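Local coordinates for succinoglycan biosynthesis protein (Bacillus cereus ATCC 14579, PDB 3B55) that binds a calcium ion and, from its family, is probably an erythromycin esterase-like enzyme, its exact reaction being uncertain, at residues K165-G170 against F252-Q257; L269-D274 against Y280-I285; S342-Q347 against F375-K380. The protein carries 1 engineered substitution. All coordinates share one frame; numbering follows the deposited sequence.

The three contacts follow one another along the chain, each closing before the next opens, and all lie within the erythromycin esterase family region. Contact 1 sets helix 250-268 beside strand 167-172, an outermost strand of the eight-stranded mixed sheet. Contact 2 lies where that helix passes by a loop into helix 278-298; its centre is about 24 Å from that of contact 1. Contact 3 sits at the end of strand 336-344 of the same sheet, its centre about 38 Å from that of contact 1 and about 36 Å from that of contact 2. Contacts 1 and 3 thus join outlying elements to one sheet on opposite sides of the chain's centre, while contact 2 ties the loop between two successive helices to the second of them.

Contact 1 (K165-G170 against F252-Q257); sequences KVRVIG and FAWIKQ
Arg167 and Trp254 approach each other from opposite directions, the arginine from the strand and the indole from the helix. The closest approach is Arg167 NH1 to Trp254 CZ2 at 3.6 Å, and NH1 lies near the plane of the indole, at its edge. The second terminal nitrogen is almost as near, with Arg167 NH2 3.7 Å from Trp254 CZ2. Guanidinium and ring planes stand 59° apart, so the cation is not stacked on the indole; its terminal nitrogens gather round CZ2 of the benzo ring. The apolar part is looser: Ile169 CG1 comes within 4.5 Å of Trp254 CH2. Arginine suits this partly open position because its long chain can fold; bends at chi2 (-61°) and chi3 (-57°) curl it so that the charged end comes to CZ2. No hydrogen bond crosses between the segments. The charge is met by Asp123 of helix 116-128, which forms a salt bridge with NH2 through one carboxylate oxygen and takes the backbone N-H of Val168 with the other. By bridging side chain and strand backbone, Asp123 probably limits where the guanidinium can lie. Around the tryptophan, Trp293 packs edge-to-face and Leu298 adds an aliphatic surface, both from helix 278-298, while Thr294 of the same helix touches the buried Ile169. A broad indole is apt here, since it spans much of the gap between backbones whose nearest CA atoms, those of Ile169 and Trp254, are 11.4 Å apart. Backbone hydrogen bonds join Arg167 and Ile169 to the parallel strand 109-112, which leads to the calcium ligand Glu113. The arrangement is that of an alpha/beta fold in which a helix from a largely helical excursion packs beside an outermost sheet strand.

Contact 2 (L269-D274 against Y280-I285); sequences LATPPD and YLKHDI
From helix 278-298, Lys282 reaches back to Thr271 within a helix-loop-helix unit, the threonine lying in the loop just after helix 250-268, the helix that comes before in the chain. Their side chains reach toward each other tip to tip, and together they supply nearly all of the 88 Å² buried here. Lys282 contributes the larger share. Its chain runs nearly straight from the helix and bends only at the last torsion, chi4 79°, which turns the ammonium onto the threonine hydroxyl. The lysine side chain also touches Thr267 and Met268 at the end of the preceding helix. A lysine suits the place because it can span the distance between the backbones, 8.9 Å from Thr271 CA to Lys282 CA, with an apolar stem and a polar tip. Asp278, one helical turn earlier, forms a long, weak ion pair with the same nitrogen and would add mild electrostatic support.

Thr271 is buried, and a compact side chain whose hydroxyl can both accept and donate suits that place. The hydroxyl accepts from the lysine and donates to the backbone carbonyl of Met268, so the loop is tied back to the helix it leaves and across to the helix it precedes. With chi1 at -66°, OG1 stands beside the backbone N, while the methyl CG2 lies anti to that N and approaches Lys282 NZ to 3.8 Å. The bond between the segments is short: Lys282 NZ donates to Thr271 OG1 over 2.6 Å.

Contact 3 (S342-Q347 against F375-K380); sequences SVYEGQ and FGQVKK
One face of the Tyr344 ring receives the CA of Gly376 in a CH-pi interaction, the principal contact. Gly376 CA lies 3.7 Å from the centroid of the Tyr344 ring and only 15° off the ring normal, displaced somewhat from the centre toward the rim. Glycine suits the spot because the backbone itself must come down on the aromatic ring, and a residue without a side chain allows so close an approach. The tyrosine is presented to it by a first torsion that puts CG anti to the backbone N (chi1 180°). A second packing contact uses the same face, with Gly376 O 3.6 Å from Tyr344 CE2. On the opposite face, Glu345 CG stands 3.3 Å above the Tyr344 ring plane, so the ring is sandwiched between its own neighbour and the glycine.

The polar component is at the surface. Gln377 OE1 lies 3.1 Å from Tyr344 OH, reached obliquely with amide and ring planes 70° apart. Although the CA-CB bond of Gln377 points away from the strand, a bend at chi2 brings the amide back to the phenol. A flexible, polar glutamine fits such an exposed position.

Hydrogen bonds from backbone and side chains place both sides. Val378 N bonds to Phe375 O within the turn, and Gln434 NE2 donates to the carbonyls of both Phe375 and Val378. Ser365 OG binds the Tyr344 carbonyl. The chain turns a corner at Glu345, passing from strand 336-344 of the mixed sheet to strand 346-351 of a two-stranded antiparallel sheet. The contact thus lies at the surface of an alpha/beta fold, at the end of an interior sheet strand, where helix 371-376 returns the chain toward strand 382-386.

Contact 1 (K165-G170 against F252-Q257)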
loop_
_atom_site.group_PDB
_atom_site.type_symbol
_atom_site.label_atom_id
_atom_site.label_comp_id
_atom_site.label_asym_id
_atom_site.label_seq_id
_atom_site.Cartn_x
_atom_site.Cartn_y
_atom_site.Cartn_z
ATOM N N LYS A 165 -13.317 -8.758 13.022
ATOM C CA LYS A 165 -13.600 -7.839 11.927
ATOM C C LYS A 165 -12.325 -7.320 11.269
ATOM O O LYS A 165 -11.281 -7.216 11.909
ATOM C CB LYS A 165 -14.398 -6.636 12.426
ATOM C CG LYS A 165 -15.819 -6.918 12.905
ATOM C CD LYS A 165 -16.475 -5.597 13.298
ATOM C CE LYS A 165 -17.899 -5.746 13.802
ATOM N NZ LYS A 165 -18.881 -5.959 12.709
ATOM N N VAL A 166 -12.433 -6.988 9.988
ATOM C CA VAL A 166 -11.316 -6.460 9.220
ATOM C C VAL A 166 -11.444 -4.942 9.160
ATOM O O VAL A 166 -12.489 -4.428 8.760
ATOM C CB VAL A 166 -11.322 -7.007 7.784
ATOM C CG1 VAL A 166 -10.202 -6.360 6.967
ATOM C CG2 VAL A 166 -11.180 -8.528 7.817
ATOM N N ARG A 167 -10.389 -4.234 9.566
ATOM C CA ARG A 167 -10.379 -2.771 9.556
ATOM C C ARG A 167 -9.647 -2.272 8.315
ATOM O O ARG A 167 -8.703 -2.908 7.844
ATOM C CB ARG A 167 -9.663 -2.222 10.793
ATOM C CG ARG A 167 -10.143 -2.781 12.121
ATOM C CD ARG A 167 -11.614 -2.482 12.387
ATOM N NE ARG A 167 -11.935 -1.055 12.354
ATOM C CZ ARG A 167 -11.326 -0.123 13.082
ATOM N NH1 ARG A 167 -10.345 -0.451 13.914
ATOM N NH2 ARG A 167 -11.703 1.145 12.981
ATOM N N VAL A 168 -10.084 -1.134 7.785
ATOM C CA VAL A 168 -9.452 -0.558 6.608
ATOM C C VAL A 168 -8.717 0.721 6.969
ATOM O O VAL A 168 -9.322 1.692 7.412
ATOM C CB VAL A 168 -10.482 -0.250 5.505
ATOM C CG1 VAL A 168 -9.842 0.589 4.410
ATOM C CG2 VAL A 168 -11.002 -1.544 4.921
ATOM N N ILE A 169 -7.404 0.712 6.768
ATOM C CA ILE A 169 -6.566 1.870 7.076
ATOM C C ILE A 169 -5.874 2.414 5.825
ATOM O O ILE A 169 -5.576 1.668 4.889
ATOM C CB ILE A 169 -5.459 1.502 8.125
ATOM C CG1 ILE A 169 -6.090 1.143 9.473
ATOM C CG2 ILE A 169 -4.477 2.654 8.296
ATOM C CD1 ILE A 169 -6.455 -0.318 9.603
ATOM N N GLY A 170 -5.625 3.719 5.826
ATOM C CA GLY A 170 -4.945 4.361 4.719
ATOM C C GLY A 170 -3.591 4.861 5.204
ATOM O O GLY A 170 -3.510 5.605 6.187
ATOM N N PHE A 252 -7.709 7.048 22.442
ATOM C CA PHE A 252 -6.771 8.158 22.491
ATOM C C PHE A 252 -5.625 7.838 21.542
ATOM O O PHE A 252 -4.982 8.736 20.994
ATOM C CB PHE A 252 -6.237 8.361 23.907
ATOM C CG PHE A 252 -5.148 9.398 23.997
ATOM C CD1 PHE A 252 -3.805 9.029 23.910
ATOM C CD2 PHE A 252 -5.466 10.751 24.136
ATOM C CE1 PHE A 252 -2.796 9.995 23.961
ATOM C CE2 PHE A 252 -4.464 11.720 24.187
ATOM C CZ PHE A 252 -3.129 11.342 24.097
ATOM N N ALA A 253 -5.374 6.547 21.351
ATOM C CA ALA A 253 -4.316 6.113 20.448
ATOM C C ALA A 253 -4.683 6.569 19.043
ATOM O O ALA A 253 -3.840 7.099 18.310
ATOM C CB ALA A 253 -4.171 4.592 20.496
ATOM N N TRP A 254 -5.945 6.370 18.676
ATOM C CA TRP A 254 -6.425 6.777 17.364
ATOM C C TRP A 254 -6.255 8.276 17.164
ATOM O O TRP A 254 -5.727 8.723 16.145
ATOM C CB TRP A 254 -7.911 6.438 17.183
ATOM C CG TRP A 254 -8.185 5.077 16.612
ATOM C CD1 TRP A 254 -8.568 3.958 17.299
ATOM C CD2 TRP A 254 -8.105 4.696 15.236
ATOM N NE1 TRP A 254 -8.733 2.903 16.432
ATOM C CE2 TRP A 254 -8.454 3.328 15.158
ATOM C CE3 TRP A 254 -7.770 5.375 14.057
ATOM C CZ2 TRP A 254 -8.481 2.626 13.946
ATOM C CZ3 TRP A 254 -7.797 4.681 12.852
ATOM C CH2 TRP A 254 -8.150 3.318 12.808
ATOM N N ILE A 255 -6.718 9.051 18.138
ATOM C CA ILE A 255 -6.642 10.507 18.066
ATOM C C ILE A 255 -5.212 10.971 17.839
ATOM O O ILE A 255 -4.945 11.777 16.951
ATOM C CB ILE A 255 -7.196 11.142 19.356
ATOM C CG1 ILE A 255 -8.643 10.677 19.571
ATOM C CG2 ILE A 255 -7.105 12.653 19.282
ATOM C CD1 ILE A 255 -9.566 10.917 18.381
ATOM N N LYS A 256 -4.299 10.437 18.640
ATOM C CA LYS A 256 -2.887 10.773 18.550
ATOM C C LYS A 256 -2.339 10.531 17.138
ATOM O O LYS A 256 -1.569 11.338 16.612
ATOM C CB LYS A 256 -2.111 9.937 19.570
ATOM C CG LYS A 256 -0.664 10.310 19.716
ATOM C CD LYS A 256 -0.063 9.654 20.943
ATOM C CE LYS A 256 1.397 10.027 21.071
ATOM N NZ LYS A 256 1.544 11.502 20.952
ATOM N N GLN A 257 -2.755 9.428 16.521
ATOM C CA GLN A 257 -2.303 9.083 15.182
ATOM C C GLN A 257 -2.879 10.048 14.153
ATOM O O GLN A 257 -2.187 10.444 13.209
ATOM C CB GLN A 257 -2.701 7.650 14.834
ATOM C CG GLN A 257 -2.217 7.214 13.464
ATOM C CD GLN A 257 -0.706 7.298 13.310
ATOM O OE1 GLN A 257 -0.178 7.100 12.216
ATOM N NE2 GLN A 257 -0.006 7.589 14.401
#

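Contact 2 (L269-D274 against Y280-I285)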
loop_
_atom_site.group_PDB
_atom_site.type_symbol
_atom_site.label_atom_id
_atom_site.label_comp_id
_atom_site.label_asym_id
_atom_site.label_seq_id
_atom_site.Cartn_x
_atom_site.Cartn_y
_atom_site.Cartn_z
ATOM N N LEU A 269 5.815 18.296 3.079
ATOM C CA LEU A 269 5.683 19.372 2.109
ATOM C C LEU A 269 6.370 20.676 2.478
ATOM O O LEU A 269 6.263 21.664 1.751
ATOM C CB LEU A 269 4.204 19.610 1.822
ATOM C CG LEU A 269 3.647 18.490 0.940
ATOM C CD1 LEU A 269 2.140 18.530 0.911
ATOM C CD2 LEU A 269 4.225 18.633 -0.460
ATOM N N ALA A 270 7.070 20.671 3.608
ATOM C CA ALA A 270 7.797 21.843 4.073
ATOM C C ALA A 270 9.271 21.618 3.769
ATOM O O ALA A 270 10.140 22.354 4.236
ATOM C CB ALA A 270 7.605 22.027 5.565
ATOM N N THR A 271 9.544 20.584 2.986
ATOM C CA THR A 271 10.902 20.243 2.604
ATOM C C THR A 271 11.570 21.365 1.814
ATOM O O THR A 271 11.000 21.900 0.864
ATOM C CB THR A 271 10.917 18.968 1.758
ATOM O OG1 THR A 271 10.502 17.868 2.571
ATOM C CG2 THR A 271 12.314 18.697 1.211
ATOM N N PRO A 272 12.795 21.733 2.203
ATOM C CA PRO A 272 13.521 22.799 1.510
ATOM C C PRO A 272 13.951 22.406 0.098
ATOM O O PRO A 272 14.183 21.229 -0.194
ATOM C CB PRO A 272 14.712 23.051 2.428
ATOM C CG PRO A 272 14.962 21.698 3.030
ATOM C CD PRO A 272 13.562 21.238 3.361
ATOM N N PRO A 273 14.054 23.392 -0.806
ATOM C CA PRO A 273 14.460 23.130 -2.189
ATOM C C PRO A 273 15.877 22.579 -2.363
ATOM O O PRO A 273 16.200 22.034 -3.419
ATOM C CB PRO A 273 14.283 24.487 -2.865
ATOM C CG PRO A 273 14.534 25.451 -1.743
ATOM C CD PRO A 273 13.753 24.821 -0.616
ATOM N N ASP A 274 16.728 22.715 -1.348
ATOM C CA ASP A 274 18.096 22.212 -1.470
ATOM C C ASP A 274 18.202 20.723 -1.148
ATOM O O ASP A 274 19.284 20.142 -1.204
ATOM C CB ASP A 274 19.057 23.008 -0.576
ATOM C CG ASP A 274 18.790 22.802 0.897
ATOM O OD1 ASP A 274 17.766 23.318 1.395
ATOM O OD2 ASP A 274 19.601 22.116 1.556
ATOM N N TYR A 280 10.227 12.614 -1.071
ATOM C CA TYR A 280 9.937 11.197 -1.246
ATOM C C TYR A 280 10.394 10.353 -0.073
ATOM O O TYR A 280 9.740 9.373 0.277
ATOM C CB TYR A 280 10.596 10.710 -2.531
ATOM C CG TYR A 280 10.143 11.517 -3.710
ATOM C CD1 TYR A 280 8.920 11.257 -4.319
ATOM C CD2 TYR A 280 10.898 12.593 -4.174
ATOM C CE1 TYR A 280 8.454 12.042 -5.359
ATOM C CE2 TYR A 280 10.442 13.392 -5.218
ATOM C CZ TYR A 280 9.213 13.109 -5.806
ATOM O OH TYR A 280 8.739 13.878 -6.844
ATOM N N LEU A 281 11.522 10.724 0.524
ATOM C CA LEU A 281 12.031 9.987 1.670
ATOM C C LEU A 281 10.987 10.104 2.770
ATOM O O LEU A 281 10.594 9.107 3.367
ATOM C CB LEU A 281 13.356 10.578 2.158
ATOM C CG LEU A 281 13.943 9.925 3.415
ATOM C CD1 LEU A 281 14.343 8.488 3.103
ATOM C CD2 LEU A 281 15.143 10.721 3.905
ATOM N N LYS A 282 10.534 11.331 3.016
ATOM C CA LYS A 282 9.537 11.581 4.044
ATOM C C LYS A 282 8.209 10.941 3.674
ATOM O O LYS A 282 7.474 10.494 4.550
ATOM C CB LYS A 282 9.327 13.086 4.252
ATOM C CG LYS A 282 10.529 13.830 4.823
ATOM C CD LYS A 282 10.127 15.237 5.248
ATOM C CE LYS A 282 11.320 16.119 5.579
ATOM N NZ LYS A 282 11.978 16.651 4.354
ATOM N N HIS A 283 7.899 10.893 2.380
ATOM C CA HIS A 283 6.637 10.302 1.961
ATOM C C HIS A 283 6.540 8.856 2.418
ATOM O O HIS A 283 5.597 8.490 3.111
ATOM C CB HIS A 283 6.457 10.348 0.441
ATOM C CG HIS A 283 5.154 9.767 -0.026
ATOM N ND1 HIS A 283 5.065 8.888 -1.085
ATOM C CD2 HIS A 283 3.890 9.922 0.440
ATOM C CE1 HIS A 283 3.805 8.522 -1.248
ATOM N NE2 HIS A 283 3.071 9.134 -0.335
ATOM N N ASP A 284 7.519 8.032 2.057
ATOM C CA ASP A 284 7.452 6.629 2.444
ATOM C C ASP A 284 7.800 6.356 3.899
ATOM O O ASP A 284 7.494 5.288 4.414
ATOM C CB ASP A 284 8.294 5.770 1.503
ATOM C CG ASP A 284 7.475 5.232 0.329
ATOM O OD1 ASP A 284 6.558 5.952 -0.133
ATOM O OD2 ASP A 284 7.732 4.095 -0.135
ATOM N N ILE A 285 8.450 7.307 4.559
ATOM C CA ILE A 285 8.742 7.120 5.967
ATOM C C ILE A 285 7.355 7.157 6.632
ATOM O O ILE A 285 7.028 6.305 7.450
ATOM C CB ILE A 285 9.646 8.248 6.518
ATOM C CG1 ILE A 285 11.108 7.904 6.216
ATOM C CG2 ILE A 285 9.410 8.441 8.010
ATOM C CD1 ILE A 285 12.108 8.885 6.794
#

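Contact 3 (S342-Q347 against F375-K380)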
loop_
_atom_site.group_PDB
_atom_site.type_symbol
_atom_site.label_atom_id
_atom_site.label_comp_id
_atom_site.label_asym_id
_atom_site.label_seq_id
_atom_site.Cartn_x
_atom_site.Cartn_y
_atom_site.Cartn_z
ATOM N N SER A 342 3.803 -10.199 -10.496
ATOM C CA SER A 342 4.553 -9.931 -11.708
ATOM C C SER A 342 3.727 -10.309 -12.930
ATOM O O SER A 342 2.870 -11.193 -12.873
ATOM C CB SER A 342 5.876 -10.695 -11.686
ATOM O OG SER A 342 6.775 -10.174 -12.651
ATOM N N VAL A 343 3.996 -9.640 -14.039
ATOM C CA VAL A 343 3.239 -9.878 -15.251
ATOM C C VAL A 343 4.112 -10.312 -16.417
ATOM O O VAL A 343 5.325 -10.463 -16.277
ATOM C CB VAL A 343 2.478 -8.604 -15.635
ATOM C CG1 VAL A 343 1.436 -8.283 -14.567
ATOM C CG2 VAL A 343 3.456 -7.445 -15.775
ATOM N N TYR A 344 3.478 -10.500 -17.571
ATOM C CA TYR A 344 4.172 -10.914 -18.781
ATOM C C TYR A 344 3.557 -10.290 -20.038
ATOM O O TYR A 344 4.170 -9.440 -20.680
ATOM C CB TYR A 344 4.163 -12.441 -18.880
ATOM C CG TYR A 344 4.862 -12.980 -20.105
ATOM C CD1 TYR A 344 6.141 -12.542 -20.451
ATOM C CD2 TYR A 344 4.242 -13.920 -20.928
ATOM C CE1 TYR A 344 6.783 -13.022 -21.586
ATOM C CE2 TYR A 344 4.877 -14.412 -22.067
ATOM C CZ TYR A 344 6.147 -13.959 -22.389
ATOM O OH TYR A 344 6.777 -14.443 -23.513
ATOM N N GLU A 345 2.343 -10.702 -20.387
ATOM C CA GLU A 345 1.686 -10.156 -21.568
ATOM C C GLU A 345 0.323 -9.571 -21.218
ATOM O O GLU A 345 -0.263 -9.906 -20.182
ATOM C CB GLU A 345 1.513 -11.237 -22.642
ATOM C CG GLU A 345 2.813 -11.856 -23.145
ATOM C CD GLU A 345 2.585 -12.925 -24.210
ATOM O OE1 GLU A 345 1.695 -13.780 -24.013
ATOM O OE2 GLU A 345 3.305 -12.918 -25.234
ATOM N N GLY A 346 -0.174 -8.686 -22.080
ATOM C CA GLY A 346 -1.472 -8.083 -21.836
ATOM C C GLY A 346 -1.505 -6.568 -21.885
ATOM O O GLY A 346 -0.531 -5.923 -22.270
ATOM N N GLN A 347 -2.644 -6.008 -21.486
ATOM C CA GLN A 347 -2.837 -4.567 -21.469
ATOM C C GLN A 347 -3.283 -4.105 -20.091
ATOM O O GLN A 347 -3.869 -4.872 -19.327
ATOM C CB GLN A 347 -3.870 -4.162 -22.519
ATOM C CG GLN A 347 -3.522 -4.657 -23.912
ATOM C CD GLN A 347 -4.520 -4.215 -24.955
ATOM O OE1 GLN A 347 -4.513 -3.063 -25.394
ATOM N NE2 GLN A 347 -5.401 -5.130 -25.350
ATOM N N PHE A 375 9.940 -15.571 -16.092
ATOM C CA PHE A 375 8.794 -16.135 -15.379
ATOM C C PHE A 375 7.657 -16.339 -16.386
ATOM O O PHE A 375 6.785 -17.187 -16.198
ATOM C CB PHE A 375 8.331 -15.191 -14.261
ATOM C CG PHE A 375 9.049 -15.398 -12.954
ATOM C CD1 PHE A 375 8.536 -16.261 -11.994
ATOM C CD2 PHE A 375 10.255 -14.750 -12.697
ATOM C CE1 PHE A 375 9.214 -16.479 -10.796
ATOM C CE2 PHE A 375 10.938 -14.959 -11.511
ATOM C CZ PHE A 375 10.417 -15.828 -10.556
ATOM N N GLY A 376 7.681 -15.557 -17.460
ATOM C CA GLY A 376 6.657 -15.665 -18.484
ATOM C C GLY A 376 6.733 -16.943 -19.303
ATOM O O GLY A 376 5.802 -17.259 -20.042
ATOM N N GLN A 377 7.838 -17.676 -19.191
ATOM C CA GLN A 377 7.982 -18.920 -19.937
ATOM C C GLN A 377 7.433 -20.130 -19.172
ATOM O O GLN A 377 7.412 -21.246 -19.700
ATOM C CB GLN A 377 9.447 -19.160 -20.310
ATOM C CG GLN A 377 10.040 -18.090 -21.222
ATOM C CD GLN A 377 9.143 -17.776 -22.404
ATOM O OE1 GLN A 377 8.400 -16.796 -22.386
ATOM N NE2 GLN A 377 9.194 -18.617 -23.429
ATOM N N VAL A 378 7.004 -19.912 -17.929
ATOM C CA VAL A 378 6.431 -20.993 -17.134
ATOM C C VAL A 378 5.068 -21.313 -17.747
ATOM O O VAL A 378 4.269 -20.407 -17.970
ATOM C CB VAL A 378 6.254 -20.569 -15.662
ATOM C CG1 VAL A 378 5.439 -21.612 -14.908
ATOM C CG2 VAL A 378 7.624 -20.396 -15.014
ATOM N N LYS A 379 4.801 -22.588 -18.023
ATOM C CA LYS A 379 3.542 -22.978 -18.646
ATOM C C LYS A 379 2.336 -23.080 -17.721
ATOM O O LYS A 379 1.695 -24.125 -17.618
ATOM C CB LYS A 379 3.720 -24.289 -19.407
ATOM C CG LYS A 379 3.135 -24.251 -20.809
ATOM C CD LYS A 379 3.393 -25.560 -21.539
ATOM C CE LYS A 379 3.431 -25.385 -23.053
ATOM N NZ LYS A 379 2.184 -24.879 -23.649
ATOM N N LYS A 380 2.017 -21.967 -17.074
ATOM C CA LYS A 380 0.881 -21.906 -16.176
ATOM C C LYS A 380 0.298 -20.499 -16.249
ATOM O O LYS A 380 1.037 -19.520 -16.249
ATOM C CB LYS A 380 1.317 -22.231 -14.747
ATOM C CG LYS A 380 1.872 -23.638 -14.552
ATOM C CD LYS A 380 2.276 -23.860 -13.094
ATOM C CE LYS A 380 2.680 -25.307 -12.818
ATOM N NZ LYS A 380 3.929 -25.706 -13.523
#